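Long-range contacts in seryl-tRNA synthetase, cytoplasmic (Candida albicans, PDB 3QO8), which attaches serine to tRNA(Ser) in two steps, first activating it with ATP as seryl-adenylate and then passing it to the acceptor end of the tRNA: residues E314-M319 with H399-T404; N346-K351 with S369-T374. One frame throughout, in Å; residues are numbered along the deposited sequence. Where two conformers were deposited one is given.

Contact 1: E314-M319 with H399-T404. With SSA (5'-O-(N-(L-seryl)-sulfamoyl)adenosine), chain B.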
loop_
_atom_site.group_PDB
_atom_site.type_symbol
_atom_site.label_atom_id
_atom_site.label_comp_id
_atom_site.label_asym_id
_atom_site.label_seq_id
_atom_site.Cartn_x
_atom_site.Cartn_y
_atom_site.Cartn_z
ATOM N N GLU A 314 11.708 -28.859 -13.573
ATOM C CA GLU A 314 10.884 -28.707 -14.767
ATOM C C GLU A 314 9.968 -27.480 -14.640
ATOM O O GLU A 314 9.765 -26.740 -15.599
ATOM C CB GLU A 314 10.055 -29.974 -14.988
ATOM C CG GLU A 314 9.145 -29.942 -16.201
ATOM C CD GLU A 314 8.304 -31.206 -16.332
ATOM O OE1 GLU A 314 7.620 -31.584 -15.350
ATOM O OE2 GLU A 314 8.331 -31.824 -17.419
ATOM N N GLU A 315 9.422 -27.254 -13.449
ATOM C CA GLU A 315 8.559 -26.092 -13.248
ATOM C C GLU A 315 9.329 -24.784 -13.415
ATOM O O GLU A 315 8.802 -23.820 -13.975
ATOM C CB GLU A 315 7.914 -26.116 -11.867
ATOM C CG GLU A 315 6.861 -25.009 -11.685
ATOM C CD GLU A 315 5.641 -25.200 -12.574
ATOM O OE1 GLU A 315 5.330 -26.361 -12.921
ATOM O OE2 GLU A 315 4.986 -24.189 -12.919
ATOM N N PHE A 316 10.564 -24.752 -12.908
ATOM C CA PHE A 316 11.430 -23.571 -13.043
ATOM C C PHE A 316 11.554 -23.178 -14.519
ATOM O O PHE A 316 11.441 -22.000 -14.873
ATOM C CB PHE A 316 12.817 -23.874 -12.441
ATOM C CG PHE A 316 13.836 -22.767 -12.615
ATOM C CD1 PHE A 316 13.998 -21.795 -11.648
ATOM C CD2 PHE A 316 14.665 -22.734 -13.734
ATOM C CE1 PHE A 316 14.953 -20.785 -11.792
ATOM C CE2 PHE A 316 15.621 -21.716 -13.894
ATOM C CZ PHE A 316 15.769 -20.750 -12.920
ATOM N N ASP A 317 11.789 -24.166 -15.382
ATOM C CA ASP A 317 11.891 -23.896 -16.822
ATOM C C ASP A 317 10.564 -23.367 -17.380
ATOM O O ASP A 317 10.538 -22.440 -18.201
ATOM C CB ASP A 317 12.337 -25.139 -17.594
ATOM C CG ASP A 317 13.801 -25.478 -17.366
ATOM O OD1 ASP A 317 14.588 -24.574 -17.018
ATOM O OD2 ASP A 317 14.166 -26.654 -17.540
ATOM N N ARG A 318 9.461 -23.949 -16.925
ATOM C CA ARG A 318 8.127 -23.522 -17.331
ATOM C C ARG A 318 7.873 -22.061 -16.945
ATOM O O ARG A 318 7.299 -21.287 -17.711
ATOM C CB ARG A 318 7.097 -24.434 -16.666
ATOM C CG ARG A 318 5.714 -24.411 -17.277
ATOM C CD ARG A 318 4.922 -25.648 -16.850
ATOM N NE ARG A 318 5.449 -26.870 -17.453
ATOM C CZ ARG A 318 5.822 -27.955 -16.779
ATOM N NH1 ARG A 318 5.735 -27.998 -15.454
ATOM N NH2 ARG A 318 6.286 -29.008 -17.437
ATOM N N MET A 319 8.296 -21.694 -15.739
ATOM C CA MET A 319 8.041 -20.351 -15.226
ATOM C C MET A 319 8.853 -19.263 -15.941
ATOM O O MET A 319 8.310 -18.206 -16.276
ATOM C CB MET A 319 8.284 -20.288 -13.715
ATOM C CG MET A 319 7.304 -21.143 -12.921
ATOM S SD MET A 319 7.805 -21.369 -11.214
ATOM C CE MET A 319 7.588 -19.702 -10.566
ATOM N N HIS A 399 8.175 -27.991 -2.895
ATOM C CA HIS A 399 9.146 -26.994 -3.306
ATOM C C HIS A 399 8.384 -25.739 -3.681
ATOM O O HIS A 399 7.281 -25.829 -4.221
ATOM C CB HIS A 399 9.973 -27.485 -4.497
ATOM C CG HIS A 399 11.065 -28.437 -4.118
ATOM N ND1 HIS A 399 12.029 -28.854 -5.008
ATOM C CD2 HIS A 399 11.348 -29.048 -2.943
ATOM C CE1 HIS A 399 12.858 -29.683 -4.400
ATOM N NE2 HIS A 399 12.468 -29.817 -3.147
ATOM N N CYS A 400 8.970 -24.585 -3.366
ATOM C CA CYS A 400 8.422 -23.290 -3.749
ATOM C C CYS A 400 9.317 -22.609 -4.768
ATOM O O CYS A 400 10.539 -22.593 -4.634
ATOM C CB CYS A 400 8.265 -22.377 -2.540
ATOM S SG CYS A 400 7.293 -23.188 -1.229
ATOM N N LEU A 401 8.678 -22.039 -5.776
ATOM C CA LEU A 401 9.367 -21.261 -6.786
ATOM C C LEU A 401 8.639 -19.949 -6.916
ATOM O O LEU A 401 7.426 -19.877 -6.689
ATOM C CB LEU A 401 9.323 -21.986 -8.125
ATOM C CG LEU A 401 9.916 -23.397 -8.181
ATOM C CD1 LEU A 401 8.809 -24.437 -8.099
ATOM C CD2 LEU A 401 10.705 -23.563 -9.488
ATOM N N ASN A 402 9.370 -18.904 -7.279
ATOM C CA ASN A 402 8.738 -17.629 -7.541
ATOM C C ASN A 402 9.425 -16.977 -8.720
ATOM O O ASN A 402 10.634 -17.157 -8.923
ATOM C CB ASN A 402 8.779 -16.725 -6.303
ATOM C CG ASN A 402 10.184 -16.229 -5.980
ATOM O OD1 ASN A 402 10.631 -15.194 -6.498
ATOM N ND2 ASN A 402 10.885 -16.958 -5.112
ATOM N N SER A 403 8.651 -16.252 -9.520
ATOM C CA SER A 403 9.220 -15.514 -10.637
ATOM C C SER A 403 8.401 -14.270 -10.926
ATOM O O SER A 403 7.174 -14.318 -10.976
ATOM C CB SER A 403 9.315 -16.394 -11.887
ATOM O OG SER A 403 9.707 -15.628 -13.025
ATOM N N THR A 404 9.078 -13.145 -11.116
ATOM C CA THR A 404 8.386 -11.973 -11.603
ATOM C C THR A 404 7.667 -12.342 -12.899
ATOM O O THR A 404 8.226 -13.045 -13.730
ATOM C CB THR A 404 9.374 -10.857 -11.940
ATOM O OG1 THR A 404 10.324 -10.716 -10.875
ATOM C CG2 THR A 404 8.634 -9.544 -12.179
HETATM N N10 SSA B . 9.450 -12.273 -5.670
HETATM C CA SSA B . 10.645 -12.111 -6.495
HETATM C CB SSA B . 10.304 -12.354 -7.965
HETATM O OG SSA B . 9.489 -11.281 -8.477
HETATM C C9 SSA B . 11.220 -10.734 -6.320
HETATM O O9 SSA B . 10.645 -9.879 -5.657
HETATM N N8 SSA B . 12.378 -10.503 -6.931
HETATM S S1 SSA B . 12.989 -9.034 -7.117
HETATM O O1S SSA B . 13.450 -8.454 -5.889
HETATM O O2S SSA B . 14.061 -9.110 -8.053
HETATM O "O5'" SSA B . 11.924 -8.110 -7.740
HETATM C "C5'" SSA B . 11.236 -8.481 -8.923
HETATM C "C4'" SSA B . 11.240 -7.302 -9.901
HETATM O "O4'" SSA B . 10.615 -6.128 -9.369
HETATM C "C3'" SSA B . 12.624 -6.837 -10.293
HETATM O "O3'" SSA B . 13.183 -7.728 -11.270
HETATM C "C2'" SSA B . 12.317 -5.447 -10.838
HETATM O "O2'" SSA B . 11.791 -5.537 -12.176
HETATM C "C1'" SSA B . 11.193 -4.955 -9.927
HETATM N N9 SSA B . 11.741 -4.113 -8.844
HETATM C C8 SSA B . 12.509 -4.513 -7.818
HETATM N N7 SSA B . 12.811 -3.437 -7.059
HETATM C C5 SSA B . 12.216 -2.369 -7.622
HETATM C C6 SSA B . 12.160 -1.030 -7.289
HETATM N N6 SSA B . 12.813 -0.599 -6.189
HETATM N N1 SSA B . 11.455 -0.180 -8.072
HETATM C C2 SSA B . 10.816 -0.626 -9.160
HETATM N N3 SSA B . 10.844 -1.922 -9.499
HETATM C C4 SSA B . 11.549 -2.801 -8.751
#

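Contact 2: N346-K351 with S369-T374. With MG (magnesium ion), chain C; SSA (5'-O-(N-(L-seryl)-sulfamoyl)adenosine), chain B.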
loop_
_atom_site.group_PDB
_atom_site.type_symbol
_atom_site.label_atom_id
_atom_site.label_comp_id
_atom_site.label_asym_id
_atom_site.label_seq_id
_atom_site.Cartn_x
_atom_site.Cartn_y
_atom_site.Cartn_z
ATOM N N ASN A 346 19.473 -16.176 0.243
ATOM C CA ASN A 346 19.523 -17.428 0.994
ATOM C C ASN A 346 18.560 -18.500 0.493
ATOM O O ASN A 346 18.881 -19.682 0.513
ATOM C CB ASN A 346 19.227 -17.194 2.485
ATOM C CG ASN A 346 20.302 -16.397 3.186
ATOM O OD1 ASN A 346 21.376 -16.159 2.642
ATOM N ND2 ASN A 346 20.012 -15.973 4.411
ATOM N N ALA A 347 17.366 -18.099 0.073
ATOM C CA ALA A 347 16.346 -19.088 -0.261
ATOM C C ALA A 347 16.589 -19.769 -1.608
ATOM O O ALA A 347 16.186 -20.910 -1.807
ATOM C CB ALA A 347 14.924 -18.462 -0.196
ATOM N N ALA A 348 17.260 -19.075 -2.528
ATOM C CA ALA A 348 17.371 -19.554 -3.901
ATOM C C ALA A 348 18.468 -20.597 -4.072
ATOM O O ALA A 348 19.614 -20.358 -3.697
ATOM C CB ALA A 348 17.614 -18.378 -4.852
ATOM N N ALA A 349 18.108 -21.752 -4.636
ATOM C CA ALA A 349 19.096 -22.742 -5.046
ATOM C C ALA A 349 19.585 -22.424 -6.463
ATOM O O ALA A 349 20.690 -22.797 -6.833
ATOM C CB ALA A 349 18.518 -24.155 -4.989
ATOM N N LYS A 350 18.754 -21.728 -7.235
ATOM C CA LYS A 350 19.090 -21.338 -8.606
ATOM C C LYS A 350 18.235 -20.147 -8.987
ATOM O O LYS A 350 17.049 -20.108 -8.638
ATOM C CB LYS A 350 18.800 -22.493 -9.567
ATOM C CG LYS A 350 19.188 -22.229 -11.025
ATOM C CD LYS A 350 18.844 -23.421 -11.903
ATOM C CE LYS A 350 19.265 -23.193 -13.355
ATOM N NZ LYS A 350 20.750 -23.107 -13.549
ATOM N N LYS A 351 18.811 -19.189 -9.712
ATOM C CA LYS A 351 18.053 -18.024 -10.153
ATOM C C LYS A 351 18.405 -17.595 -11.581
ATOM O O LYS A 351 19.578 -17.548 -11.951
ATOM C CB LYS A 351 18.288 -16.860 -9.197
ATOM C CG LYS A 351 17.485 -15.615 -9.522
ATOM C CD LYS A 351 17.542 -14.651 -8.363
ATOM C CE LYS A 351 18.499 -13.527 -8.651
ATOM N NZ LYS A 351 18.708 -12.690 -7.448
ATOM N N SER A 369 13.193 -11.684 -11.946
ATOM C CA SER A 369 13.981 -12.736 -11.305
ATOM C C SER A 369 13.100 -13.958 -11.121
ATOM O O SER A 369 11.954 -13.844 -10.692
ATOM C CB SER A 369 14.519 -12.305 -9.938
ATOM O OG SER A 369 15.604 -11.413 -10.081
ATOM N N CYS A 370 13.654 -15.123 -11.431
ATOM C CA CYS A 370 12.950 -16.392 -11.368
ATOM C C CYS A 370 13.812 -17.357 -10.552
ATOM O O CYS A 370 14.949 -17.640 -10.927
ATOM C CB CYS A 370 12.746 -16.933 -12.791
ATOM S SG CYS A 370 11.935 -18.589 -12.895
ATOM N N SER A 371 13.278 -17.847 -9.438
ATOM C CA SER A 371 14.054 -18.626 -8.481
ATOM C C SER A 371 13.377 -19.936 -8.125
ATOM O O SER A 371 12.174 -19.974 -7.917
ATOM C CB SER A 371 14.240 -17.834 -7.183
ATOM O OG SER A 371 14.920 -16.613 -7.411
ATOM N N ASN A 372 14.165 -21.002 -8.046
ATOM C CA ASN A 372 13.738 -22.233 -7.393
ATOM C C ASN A 372 14.318 -22.213 -5.988
ATOM O O ASN A 372 15.543 -22.209 -5.811
ATOM C CB ASN A 372 14.233 -23.469 -8.147
ATOM C CG ASN A 372 13.649 -24.765 -7.598
ATOM O OD1 ASN A 372 13.007 -24.779 -6.542
ATOM N ND2 ASN A 372 13.876 -25.864 -8.315
ATOM N N CYS A 373 13.434 -22.156 -4.996
ATOM C CA CYS A 373 13.834 -22.095 -3.593
ATOM C C CYS A 373 13.697 -23.472 -2.940
ATOM O O CYS A 373 13.772 -23.602 -1.714
ATOM C CB CYS A 373 12.987 -21.040 -2.844
ATOM S SG CYS A 373 13.246 -19.333 -3.497
ATOM N N THR A 374 13.510 -24.495 -3.770
ATOM C CA THR A 374 13.267 -25.860 -3.298
ATOM C C THR A 374 12.404 -25.861 -2.024
ATOM O O THR A 374 11.324 -25.256 -2.023
ATOM C CB THR A 374 14.581 -26.704 -3.166
ATOM O OG1 THR A 374 15.458 -26.130 -2.188
ATOM C CG2 THR A 374 15.302 -26.775 -4.509
HETATM MG MG MG C . 16.302 -9.560 -8.723
HETATM N N10 SSA B . 9.450 -12.273 -5.670
HETATM C CA SSA B . 10.645 -12.111 -6.495
HETATM C CB SSA B . 10.304 -12.354 -7.965
HETATM O OG SSA B . 9.489 -11.281 -8.477
HETATM C C9 SSA B . 11.220 -10.734 -6.320
HETATM O O9 SSA B . 10.645 -9.879 -5.657
HETATM N N8 SSA B . 12.378 -10.503 -6.931
HETATM S S1 SSA B . 12.989 -9.034 -7.117
HETATM O O1S SSA B . 13.450 -8.454 -5.889
HETATM O O2S SSA B . 14.061 -9.110 -8.053
HETATM O "O5'" SSA B . 11.924 -8.110 -7.740
HETATM C "C5'" SSA B . 11.236 -8.481 -8.923
HETATM C "C4'" SSA B . 11.240 -7.302 -9.901
HETATM O "O4'" SSA B . 10.615 -6.128 -9.369
HETATM C "C3'" SSA B . 12.624 -6.837 -10.293
HETATM O "O3'" SSA B . 13.183 -7.728 -11.270
HETATM C "C2'" SSA B . 12.317 -5.447 -10.838
HETATM O "O2'" SSA B . 11.791 -5.537 -12.176
HETATM C "C1'" SSA B . 11.193 -4.955 -9.927
HETATM N N9 SSA B . 11.741 -4.113 -8.844
HETATM C C8 SSA B . 12.509 -4.513 -7.818
HETATM N N7 SSA B . 12.811 -3.437 -7.059
HETATM C C5 SSA B . 12.216 -2.369 -7.622
HETATM C C6 SSA B . 12.160 -1.030 -7.289
HETATM N N6 SSA B . 12.813 -0.599 -6.189
HETATM N N1 SSA B . 11.455 -0.180 -8.072
HETATM C C2 SSA B . 10.816 -0.626 -9.160
HETATM N N3 SSA B . 10.844 -1.922 -9.499
HETATM C C4 SSA B . 11.549 -2.801 -8.751
HETATM O O HOH W 1 18.524 -9.984 -9.479
HETATM O O HOH W 2 16.501 -11.140 -6.669
HETATM O O HOH W 3 17.552 -7.835 -7.379
#

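Contact 1: E314-M319 with H399-T404
T404 OG1 is held by two partners, giving a short 2.6 Å hydrogen bond to SSA OG, the seryl hydroxyl of the bound seryl-sulfamoyl adenosine, and being hydrogen-bonded also to S369 N, while L401 and M319, further back along the same strand and on the helix, carry most of the contact. Helix 312-329 here lies over one face of the largely antiparallel sheet of the class II synthetase core, its axis nearly parallel to strand 399-404 (13°) and 9.2 Å from it. The chain leads on from the strand to helix 408-419, consistent with the strand and helix of class II motif 3. No hydrogen bond crosses between the segments, and the interface is apolar. L401 CD2 fits against F316, 3.6 Å from F316 CB and close to the plane of the ring at its edge, and the ring itself meets Y352 edge-to-face. E315 CG leans on the same leucine, 4.1 Å from L401 CD1; a bend at chi2 (67°) turns the acid away from the strand, where R270 makes a salt bridge to OE2, and leaves only aliphatic carbon against L401. N402 faces the opposite side of the sheet and lines the serine pocket beside E248 and E302, with N402 OD1 3.1 Å from SSA CA. Its neighbours L401 and S403 both face the helix, and M319 spans the two. M319 SD rests 3.5 Å from L401 CB, next to the phenylalanine. The thioether is extended through chi2 and then bent at chi3 (69°), which carries the methyl on past the leucine until M319 CE lies 3.8 Å from S403 N.

Contact 2: N346-K351 with S369-T374
K351 and S371 face each other as a non-hydrogen-bonded antiparallel pair, and the lysine chain runs alongside the serine hydroxyl, with K351 CD 3.4 Å from S371 OG. Beside them the backbones are closely joined. K351 CA makes a CA-H...O contact of 3.2 Å with C370 O, while the adjoining hydrogen-bonded pair, K350 and N372, is linked by N372 N to K350 O at 3.1 Å. N372 O in turn accepts from A349 N at 2.9 Å. Because A349 and K350 both stand opposite N372, the strand carries a classic beta bulge just where it emerges from the preceding loop. The partner strand turns off at the same place: N372 OD1 takes the amide of T374 (N to OD1, 2.8 Å) in an Asx turn, and its ND2 reaches S312 at the start of helix 312-329. C373 packs against A347, whose CB is 3.8 Å from C373 SG. This end is small-residue packing, lined by alanines.

Toward the ligand the contact opens out and water takes over. K351 is extended through its first two torsions and then swings at chi3 (103°), which sends its amine past S369 to the hydrated side of a magnesium ion. There K351 NZ donates to a metal-bound water at 2.8 Å and more weakly to a second, so water mediates between two positive groups and may ease their proximity. S369 OG binds the ion directly at 2.4 Å and is hydrogen-bonded to D353; the sulfamoyl oxygen O2S, three waters and E366 complete the coordination. This hairpin, with its magnesium ion bridging strand and ligand, is consistent with the ATP site of the class II synthetase core.

Overall arrangement
Both contacts are buried in the catalytic core, and their strands 399-404 and 363-372 are antiparallel neighbours in one sheet; contact 2 is nested within the chain loop that contact 1 closes. They meet directly, N402 O lying 2.8 Å from S371 N in a probable hydrogen bond, and F316 and S403 packing on C370. Contact 1 sets a helix on the face of the sheet through leucine, methionine and one phenylalanine, with its charged groups kept off strand 399-404. Contact 2 joins strands within the sheet by backbone bonds and gives way to water and metal. Together they reach the same ligand at different groups: the seryl hydroxyl directly, the sulfamoyl through the metal.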